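PDB 5UZ8: cadherin-23 from Mus musculus, which probably mediates calcium-dependent adhesion in hearing and mechanotransduction, through a chain of extracellular cadherin repeats of which this crystallised fragment holds three. Local coordinates for residues A[27-32]-A[56-61]; A[32-37]-A[86-91]; A[114-119]-A[151-156]. One frame throughout, in Å; residues are numbered along the deposited sequence.

Contact 1 of 3, residues A[27-32]-A[56-61]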
loop_
_atom_site.group_PDB
_atom_site.type_symbol
_atom_site.label_atom_id
_atom_site.label_comp_id
_atom_site.label_asym_id
_atom_site.label_seq_id
_atom_site.Cartn_x
_atom_site.Cartn_y
_atom_site.Cartn_z
ATOM N N THR A 27 9.101 -10.091 -37.994
ATOM C CA THR A 27 8.745 -8.698 -38.213
ATOM C C THR A 27 9.882 -7.994 -38.942
ATOM O O THR A 27 11.060 -8.184 -38.589
ATOM C CB THR A 27 8.485 -7.975 -36.889
ATOM O OG1 THR A 27 7.366 -8.578 -36.244
ATOM C CG2 THR A 27 8.179 -6.454 -37.085
ATOM N N THR A 28 9.527 -7.219 -39.966
ATOM C CA THR A 28 10.520 -6.473 -40.716
ATOM C C THR A 28 11.018 -5.327 -39.852
ATOM O O THR A 28 10.223 -4.525 -39.337
ATOM C CB THR A 28 9.954 -5.923 -42.034
ATOM O OG1 THR A 28 9.613 -7.012 -42.898
ATOM C CG2 THR A 28 10.957 -5.023 -42.733
ATOM N N LEU A 29 12.325 -5.276 -39.664
ATOM C CA LEU A 29 12.930 -4.257 -38.828
ATOM C C LEU A 29 13.504 -3.110 -39.661
ATOM O O LEU A 29 13.413 -1.960 -39.258
ATOM C CB LEU A 29 14.011 -4.856 -37.982
ATOM C CG LEU A 29 13.592 -6.023 -37.097
ATOM C CD1 LEU A 29 14.804 -6.448 -36.283
ATOM C CD2 LEU A 29 12.421 -5.668 -36.210
ATOM N N ILE A 30 14.118 -3.435 -40.786
ATOM C CA ILE A 30 14.670 -2.438 -41.694
ATOM C C ILE A 30 14.887 -3.120 -43.013
ATOM O O ILE A 30 15.099 -4.315 -43.056
ATOM C CB ILE A 30 15.985 -1.834 -41.150
ATOM C CG1 ILE A 30 16.419 -0.609 -41.970
ATOM C CG2 ILE A 30 17.117 -2.878 -41.023
ATOM C CD1 ILE A 30 17.540 0.154 -41.271
ATOM N N ALA A 31 14.804 -2.362 -44.100
ATOM C CA ALA A 31 15.156 -2.887 -45.404
ATOM C C ALA A 31 16.148 -1.974 -46.059
ATOM O O ALA A 31 15.892 -0.777 -46.168
ATOM C CB ALA A 31 13.928 -3.016 -46.267
ATOM N N VAL A 32 17.287 -2.539 -46.439
ATOM C CA VAL A 32 18.349 -1.787 -47.101
ATOM C C VAL A 32 18.567 -2.373 -48.483
ATOM O O VAL A 32 18.111 -3.482 -48.776
ATOM C CB VAL A 32 19.649 -1.800 -46.292
ATOM C CG1 VAL A 32 19.412 -1.324 -44.874
ATOM C CG2 VAL A 32 20.297 -3.173 -46.290
ATOM N N GLY A 56 21.790 -12.386 -31.939
ATOM C CA GLY A 56 20.599 -13.180 -31.735
ATOM C C GLY A 56 19.262 -12.578 -32.096
ATOM O O GLY A 56 18.264 -13.306 -32.081
ATOM N N TYR A 57 19.221 -11.278 -32.420
ATOM C CA TYR A 57 17.975 -10.561 -32.563
ATOM C C TYR A 57 17.540 -10.218 -33.977
ATOM O O TYR A 57 16.369 -9.817 -34.172
ATOM C CB TYR A 57 17.971 -9.286 -31.724
ATOM C CG TYR A 57 18.189 -9.528 -30.236
ATOM C CD1 TYR A 57 17.112 -9.806 -29.382
ATOM C CD2 TYR A 57 19.441 -9.423 -29.687
ATOM C CE1 TYR A 57 17.309 -9.991 -28.026
ATOM C CE2 TYR A 57 19.651 -9.635 -28.333
ATOM C CZ TYR A 57 18.572 -9.905 -27.516
ATOM O OH TYR A 57 18.772 -10.097 -26.181
ATOM N N VAL A 58 18.447 -10.345 -34.957
ATOM C CA VAL A 58 18.174 -9.964 -36.327
ATOM C C VAL A 58 18.747 -10.957 -37.322
ATOM O O VAL A 58 19.727 -11.663 -37.040
ATOM C CB VAL A 58 18.751 -8.559 -36.660
ATOM C CG1 VAL A 58 18.372 -7.540 -35.611
ATOM C CG2 VAL A 58 20.264 -8.606 -36.777
ATOM N N GLN A 59 18.108 -11.039 -38.486
ATOM C CA GLN A 59 18.624 -11.839 -39.572
ATOM C C GLN A 59 18.056 -11.326 -40.887
ATOM O O GLN A 59 16.982 -10.711 -40.906
ATOM C CB GLN A 59 18.263 -13.316 -39.391
ATOM C CG GLN A 59 16.765 -13.594 -39.495
ATOM C CD GLN A 59 16.431 -14.973 -38.997
ATOM O OE1 GLN A 59 16.483 -15.218 -37.803
ATOM N NE2 GLN A 59 16.092 -15.887 -39.910
ATOM N N LEU A 60 18.757 -11.610 -41.976
ATOM C CA LEU A 60 18.227 -11.283 -43.299
ATOM C C LEU A 60 17.113 -12.289 -43.546
ATOM O O LEU A 60 17.273 -13.451 -43.198
ATOM C CB LEU A 60 19.306 -11.408 -44.371
ATOM C CG LEU A 60 20.289 -10.220 -44.320
ATOM C CD1 LEU A 60 21.593 -10.566 -45.017
ATOM C CD2 LEU A 60 19.657 -9.003 -44.975
ATOM N N GLU A 61 15.999 -11.863 -44.134
ATOM C CA GLU A 61 14.998 -12.840 -44.606
ATOM C C GLU A 61 15.630 -13.851 -45.563
ATOM O O GLU A 61 15.461 -15.083 -45.394
ATOM C CB GLU A 61 13.835 -12.145 -45.266
ATOM C CG GLU A 61 12.707 -13.084 -45.667
ATOM C CD GLU A 61 11.480 -12.283 -45.992
ATOM O OE1 GLU A 61 10.620 -12.122 -45.085
ATOM O OE2 GLU A 61 11.462 -11.701 -47.099
#
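L29 and V58 lie on two strands of one sheet with their CA atoms 8.1 Å apart, and the strand between them, 66-70, runs antiparallel to both. This is the four-stranded sheet of the first extracellular cadherin repeat, a Greek-key beta sandwich, and the two segments are joined by no hydrogen bond of their own. Instead each pairs with the middle strand or the loop beyond it: L29 and I30 both bond V68 through their backbones, and G56 bonds R72. The doubled facing of L29 and I30 on V68 makes a classic beta bulge, in which L29 carries the helix-like psi of -40°.

The contact itself is a small apolar touch on the inner side of the sheet. L29 keeps CG beside its backbone N and then runs out fully extended (chi2 -178°), which carries the CD1 branch toward strand 58-60. There it meets the CG1 branch of V58 at 3.8 Å, the two side chains crossing at a slant. V58 packs further on L49, L52, L82 and F84, and L29 on V19, all from the opposite sheet, so the pair belongs to the sandwich core. The same methyl of L29 also looks toward the backbone that leads into strand 58-60: its CD1 lies 4.3 Å from the carbonyl O of Y57.

Contact 2 of 3, residues A[32-37]-A[86-91]. With CA (calcium ion), chain H.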
loop_
_atom_site.group_PDB
_atom_site.type_symbol
_atom_site.label_atom_id
_atom_site.label_comp_id
_atom_site.label_asym_id
_atom_site.label_seq_id
_atom_site.Cartn_x
_atom_site.Cartn_y
_atom_site.Cartn_z
ATOM N N VAL A 32 17.287 -2.539 -46.439
ATOM C CA VAL A 32 18.349 -1.787 -47.101
ATOM C C VAL A 32 18.567 -2.373 -48.483
ATOM O O VAL A 32 18.111 -3.482 -48.776
ATOM C CB VAL A 32 19.649 -1.800 -46.292
ATOM C CG1 VAL A 32 19.412 -1.324 -44.874
ATOM C CG2 VAL A 32 20.297 -3.173 -46.290
ATOM N N ALA A 33 19.280 -1.640 -49.334
ATOM C CA ALA A 33 19.517 -2.072 -50.682
ATOM C C ALA A 33 20.812 -1.468 -51.185
ATOM O O ALA A 33 21.137 -0.318 -50.864
ATOM C CB ALA A 33 18.369 -1.655 -51.600
ATOM N N ALA A 34 21.535 -2.263 -51.959
ATOM C CA ALA A 34 22.675 -1.798 -52.698
ATOM C C ALA A 34 22.434 -2.071 -54.170
ATOM O O ALA A 34 21.599 -2.904 -54.524
ATOM C CB ALA A 34 23.921 -2.510 -52.231
ATOM N N VAL A 35 23.192 -1.383 -55.017
ATOM C CA VAL A 35 23.117 -1.580 -56.456
ATOM C C VAL A 35 24.504 -1.801 -57.016
ATOM O O VAL A 35 25.480 -1.334 -56.465
ATOM C CB VAL A 35 22.450 -0.398 -57.182
ATOM C CG1 VAL A 35 20.991 -0.259 -56.746
ATOM C CG2 VAL A 35 23.213 0.891 -56.933
ATOM N N ASP A 36 24.565 -2.537 -58.108
ATOM C CA ASP A 36 25.793 -2.762 -58.820
ATOM C C ASP A 36 25.389 -2.699 -60.277
ATOM O O ASP A 36 24.570 -3.506 -60.702
ATOM C CB ASP A 36 26.354 -4.133 -58.466
ATOM C CG ASP A 36 27.707 -4.384 -59.086
ATOM O OD1 ASP A 36 27.845 -4.308 -60.326
ATOM O OD2 ASP A 36 28.652 -4.676 -58.316
ATOM N N PRO A 37 25.933 -1.736 -61.035
ATOM C CA PRO A 37 25.518 -1.628 -62.454
ATOM C C PRO A 37 25.873 -2.835 -63.378
ATOM O O PRO A 37 25.186 -3.058 -64.382
ATOM C CB PRO A 37 26.189 -0.322 -62.919
ATOM C CG PRO A 37 27.306 -0.083 -61.960
ATOM C CD PRO A 37 26.886 -0.673 -60.643
ATOM N N VAL A 86 25.890 -4.583 -42.537
ATOM C CA VAL A 86 25.413 -5.260 -43.731
ATOM C C VAL A 86 26.535 -5.255 -44.754
ATOM O O VAL A 86 27.145 -4.211 -44.991
ATOM C CB VAL A 86 24.197 -4.550 -44.344
ATOM C CG1 VAL A 86 23.760 -5.294 -45.594
ATOM C CG2 VAL A 86 23.028 -4.480 -43.369
ATOM N N ARG A 87 26.847 -6.429 -45.305
ATOM C CA ARG A 87 27.811 -6.573 -46.395
ATOM C C ARG A 87 27.042 -6.892 -47.655
ATOM O O ARG A 87 26.260 -7.831 -47.659
ATOM C CB ARG A 87 28.802 -7.703 -46.103
ATOM C CG ARG A 87 29.889 -7.909 -47.138
ATOM C CD ARG A 87 30.835 -9.038 -46.742
ATOM N NE ARG A 87 31.806 -9.364 -47.792
ATOM C CZ ARG A 87 32.966 -8.730 -47.999
ATOM N NH1 ARG A 87 33.337 -7.693 -47.243
ATOM N NH2 ARG A 87 33.768 -9.120 -48.991
ATOM N N ALA A 88 27.280 -6.117 -48.720
ATOM C CA ALA A 88 26.678 -6.333 -50.020
ATOM C C ALA A 88 27.833 -6.694 -50.963
ATOM O O ALA A 88 28.722 -5.879 -51.163
ATOM C CB ALA A 88 25.991 -5.059 -50.487
ATOM N N SER A 89 27.850 -7.923 -51.475
ATOM C CA SER A 89 28.968 -8.428 -52.279
ATOM C C SER A 89 28.438 -8.786 -53.664
ATOM O O SER A 89 27.359 -9.351 -53.780
ATOM C CB SER A 89 29.577 -9.667 -51.622
ATOM O OG SER A 89 30.678 -10.148 -52.400
ATOM N N ASP A 90 29.165 -8.438 -54.716
ATOM C CA ASP A 90 28.806 -8.973 -56.021
ATOM C C ASP A 90 29.374 -10.369 -56.067
ATOM O O ASP A 90 30.088 -10.779 -55.155
ATOM C CB ASP A 90 29.251 -8.099 -57.204
ATOM C CG ASP A 90 30.776 -8.003 -57.376
ATOM O OD1 ASP A 90 31.536 -8.944 -57.031
ATOM O OD2 ASP A 90 31.226 -6.953 -57.883
ATOM N N ASN A 91 29.060 -11.105 -57.115
ATOM C CA ASN A 91 29.510 -12.488 -57.198
ATOM C C ASN A 91 30.567 -12.645 -58.281
ATOM O O ASN A 91 30.708 -13.712 -58.850
ATOM C CB ASN A 91 28.307 -13.414 -57.396
ATOM C CG ASN A 91 27.553 -13.658 -56.103
ATOM O OD1 ASN A 91 27.707 -14.712 -55.487
ATOM N ND2 ASN A 91 26.766 -12.667 -55.659
HETATM CA CA CA H . 30.378 -5.425 -59.636
HETATM O O HOH W 1 32.390 -6.340 -60.594
#
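V32 faces V86, A34 faces A88 and D36 faces D90, three matched pairs along two segments whose directions differ by 21°. The segments belong to opposite sheets of the first repeat, and the contact changes from apolar to ionic as it nears the end of the sandwich.

The apolar part consists of two touches. V32 and V86 reach toward each other tip to tip, CG2 of V32 ending 4.1 Å from CG1 of V86. One step on, the methyls of A34 and A88 meet at 3.7 Å between their CB atoms; here the backbones come closest, and F7 packs on both small side chains and Y47 on A88.

The ionic part is held by a calcium ion. With CG anti to the backbone N (chi1 -175°), D36 offers both carboxylate oxygens, unequally: OD2 of D36 lies 2.3 Å from the calcium and its OD1 2.9 Å. D90 gives one oxygen, OD2, at 2.5 Å from the ion, while its OD1 is bonded to the backbone N of R96, which would restrain the carboxylate's rotation. The two carboxylate planes are 61° apart, and the metal between them probably offsets the repulsion of their negative charges.

Within residues 86-91, S89 OG donates to the carbonyl O of D90 at 2.9 Å, on a lone pair. N3, D38, N42 and a water complete the seven-atom shell, the calcium site at the N-terminal tip of a cadherin repeat, in which D36 and D38 form the family's DXD motif.

Contact 3 of 3, residues A[114-119]-A[151-156]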
loop_
_atom_site.group_PDB
_atom_site.type_symbol
_atom_site.label_atom_id
_atom_site.label_comp_id
_atom_site.label_asym_id
_atom_site.label_seq_id
_atom_site.Cartn_x
_atom_site.Cartn_y
_atom_site.Cartn_z
ATOM N N PRO A 114 4.026 -1.300 -12.066
ATOM C CA PRO A 114 4.644 -0.986 -10.766
ATOM C C PRO A 114 4.425 -2.138 -9.814
ATOM O O PRO A 114 3.337 -2.744 -9.808
ATOM C CB PRO A 114 3.915 0.272 -10.288
ATOM C CG PRO A 114 3.122 0.760 -11.425
ATOM C CD PRO A 114 2.883 -0.430 -12.354
ATOM N N ILE A 115 5.453 -2.481 -9.071
ATOM C CA ILE A 115 5.454 -3.652 -8.174
ATOM C C ILE A 115 5.859 -3.159 -6.804
ATOM O O ILE A 115 6.924 -2.551 -6.653
ATOM C CB ILE A 115 6.426 -4.743 -8.631
ATOM C CG1 ILE A 115 5.971 -5.345 -9.979
ATOM C CG2 ILE A 115 6.515 -5.868 -7.589
ATOM C CD1 ILE A 115 7.030 -6.201 -10.663
ATOM N N PHE A 116 5.001 -3.399 -5.808
ATOM C CA PHE A 116 5.309 -2.964 -4.438
ATOM C C PHE A 116 6.488 -3.691 -3.836
ATOM O O PHE A 116 6.685 -4.865 -4.127
ATOM C CB PHE A 116 4.100 -3.077 -3.548
ATOM C CG PHE A 116 3.149 -1.945 -3.711
ATOM C CD1 PHE A 116 3.401 -0.728 -3.109
ATOM C CD2 PHE A 116 2.017 -2.079 -4.500
ATOM C CE1 PHE A 116 2.517 0.340 -3.266
ATOM C CE2 PHE A 116 1.136 -1.025 -4.648
ATOM C CZ PHE A 116 1.385 0.186 -4.053
ATOM N N ASP A 117 7.290 -2.998 -3.035
ATOM C CA ASP A 117 8.519 -3.535 -2.440
ATOM C C ASP A 117 8.209 -4.560 -1.306
ATOM O O ASP A 117 9.082 -5.325 -0.911
ATOM C CB ASP A 117 9.425 -2.388 -1.899
ATOM C CG ASP A 117 10.213 -1.610 -3.006
ATOM O OD1 ASP A 117 10.074 -1.875 -4.220
ATOM O OD2 ASP A 117 11.025 -0.724 -2.642
ATOM N N GLN A 118 6.988 -4.544 -0.754
ATOM C CA GLN A 118 6.569 -5.529 0.277
ATOM C C GLN A 118 5.265 -6.153 -0.158
ATOM O O GLN A 118 4.512 -5.526 -0.912
ATOM C CB GLN A 118 6.345 -4.913 1.658
ATOM C CG GLN A 118 7.526 -4.184 2.224
ATOM C CD GLN A 118 7.398 -3.712 3.693
ATOM O OE1 GLN A 118 8.353 -3.102 4.176
ATOM N NE2 GLN A 118 6.275 -3.998 4.416
ATOM N N PRO A 119 4.979 -7.375 0.323
ATOM C CA PRO A 119 3.694 -8.030 0.028
ATOM C C PRO A 119 2.512 -7.401 0.792
ATOM O O PRO A 119 1.371 -7.560 0.390
ATOM C CB PRO A 119 3.940 -9.485 0.434
ATOM C CG PRO A 119 5.054 -9.446 1.426
ATOM C CD PRO A 119 5.926 -8.303 0.972
ATOM N N ILE A 151 5.302 6.732 -11.258
ATOM C CA ILE A 151 4.304 6.083 -10.419
ATOM C C ILE A 151 3.456 7.114 -9.659
ATOM O O ILE A 151 3.981 8.018 -9.058
ATOM C CB ILE A 151 4.982 5.126 -9.435
ATOM C CG1 ILE A 151 5.647 3.999 -10.228
ATOM C CG2 ILE A 151 3.979 4.548 -8.423
ATOM C CD1 ILE A 151 6.515 3.105 -9.380
ATOM N N GLU A 152 2.138 6.950 -9.711
ATOM C CA GLU A 152 1.174 7.774 -8.991
ATOM C C GLU A 152 0.512 6.857 -7.941
ATOM O O GLU A 152 -0.088 5.854 -8.312
ATOM C CB GLU A 152 0.147 8.288 -10.005
ATOM C CG GLU A 152 -1.032 9.056 -9.457
ATOM C CD GLU A 152 -1.869 9.736 -10.531
ATOM O OE1 GLU A 152 -1.840 9.350 -11.723
ATOM O OE2 GLU A 152 -2.574 10.695 -10.181
ATOM N N TYR A 153 0.698 7.165 -6.653
ATOM C CA TYR A 153 0.054 6.452 -5.544
ATOM C C TYR A 153 -1.325 6.981 -5.223
ATOM O O TYR A 153 -1.588 8.180 -5.321
ATOM C CB TYR A 153 0.911 6.517 -4.284
ATOM C CG TYR A 153 2.256 5.873 -4.499
ATOM C CD1 TYR A 153 2.394 4.503 -4.508
ATOM C CD2 TYR A 153 3.380 6.626 -4.724
ATOM C CE1 TYR A 153 3.627 3.896 -4.717
ATOM C CE2 TYR A 153 4.608 6.026 -4.972
ATOM C CZ TYR A 153 4.715 4.631 -4.928
ATOM O OH TYR A 153 5.919 3.993 -5.202
ATOM N N SER A 154 -2.218 6.088 -4.848
ATOM C CA SER A 154 -3.539 6.491 -4.371
ATOM C C SER A 154 -4.038 5.467 -3.336
ATOM O O SER A 154 -3.434 4.427 -3.150
ATOM C CB SER A 154 -4.520 6.614 -5.525
ATOM O OG SER A 154 -4.683 5.370 -6.186
ATOM N N LEU A 155 -5.099 5.826 -2.624
ATOM C CA LEU A 155 -5.790 4.909 -1.710
ATOM C C LEU A 155 -7.147 4.718 -2.320
ATOM O O LEU A 155 -7.776 5.679 -2.775
ATOM C CB LEU A 155 -5.982 5.513 -0.308
ATOM C CG LEU A 155 -4.763 5.669 0.555
ATOM C CD1 LEU A 155 -5.144 6.301 1.891
ATOM C CD2 LEU A 155 -4.042 4.333 0.786
ATOM N N VAL A 156 -7.606 3.471 -2.381
ATOM C CA VAL A 156 -8.916 3.195 -2.904
ATOM C C VAL A 156 -9.996 3.837 -2.017
ATOM O O VAL A 156 -10.960 4.376 -2.522
ATOM C CB VAL A 156 -9.142 1.678 -2.998
ATOM C CG1 VAL A 156 -10.614 1.341 -3.295
ATOM C CG2 VAL A 156 -8.219 1.104 -4.054
#
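F116 and Y153 both carry CG beside the backbone N (chi1 -80° and -61°), and from strands of opposite sheets these torsions send their rings past each other in opposite directions. They touch at a single corner, CE1 of F116 standing 4.0 Å from CE1 of Y153. Relative to the tyrosine ring, the phenylalanine carbon arrives at the edge, close to the ring plane, so the contact leaves the tyrosine faces to other groups.

One of those faces is covered from within its own strand. I151 lays CG2 over it, 3.6 Å above the plane of the Y153 ring and displaced toward the rim. The other branch of I151 leads across the contact instead: its CG1 and CD1 both come up to CB of P114, CD1 of I151 at 4.0 Å from it. The isoleucine thus serves two neighbours at once, a proline with one branch and an aromatic face with the other.

The arrangement belongs to the second cadherin repeat, a beta sandwich in which strand 115-116 edges one sheet, beside strand 134-141, and strand 151-155 edges the other. P114 closes the DXNDNXP linker that joins successive repeats and supplies calcium ligands at their junction; its side chain is about 5 Å from a bound calcium ion. D142, itself a calcium ligand, touches both P114 and I151, setting this apolar pair directly beside the metal cluster.

Further into the sandwich, F116 packs on V138 and A140 of the neighbouring strand and on A191 and V207 of the facing sheet. The hydroxyl of Y153 also spans the two sheets: OH is hydrogen-bonded to the backbone N of A140.

In the fold
Contacts 1 and 2 lie in the first cadherin repeat and contact 3 in the second. The first two follow one another along strand 28-35 and share V32, with centres about 16 Å apart; their segments alternate in the sequence, in keeping with a sandwich whose sheets interleave along the chain. Contact 1 stays within one sheet, whereas contacts 2 and 3 each bridge two. Contact 3 comes later in the chain, its centre about 39 Å from that of contact 1 and about 54 Å from that of contact 2. Contact 2 thus marks the calcium-bound N-terminal tip of one repeat and contact 3 borders the calcium-bound junction with the next, in keeping with an elongated, calcium-braced rod.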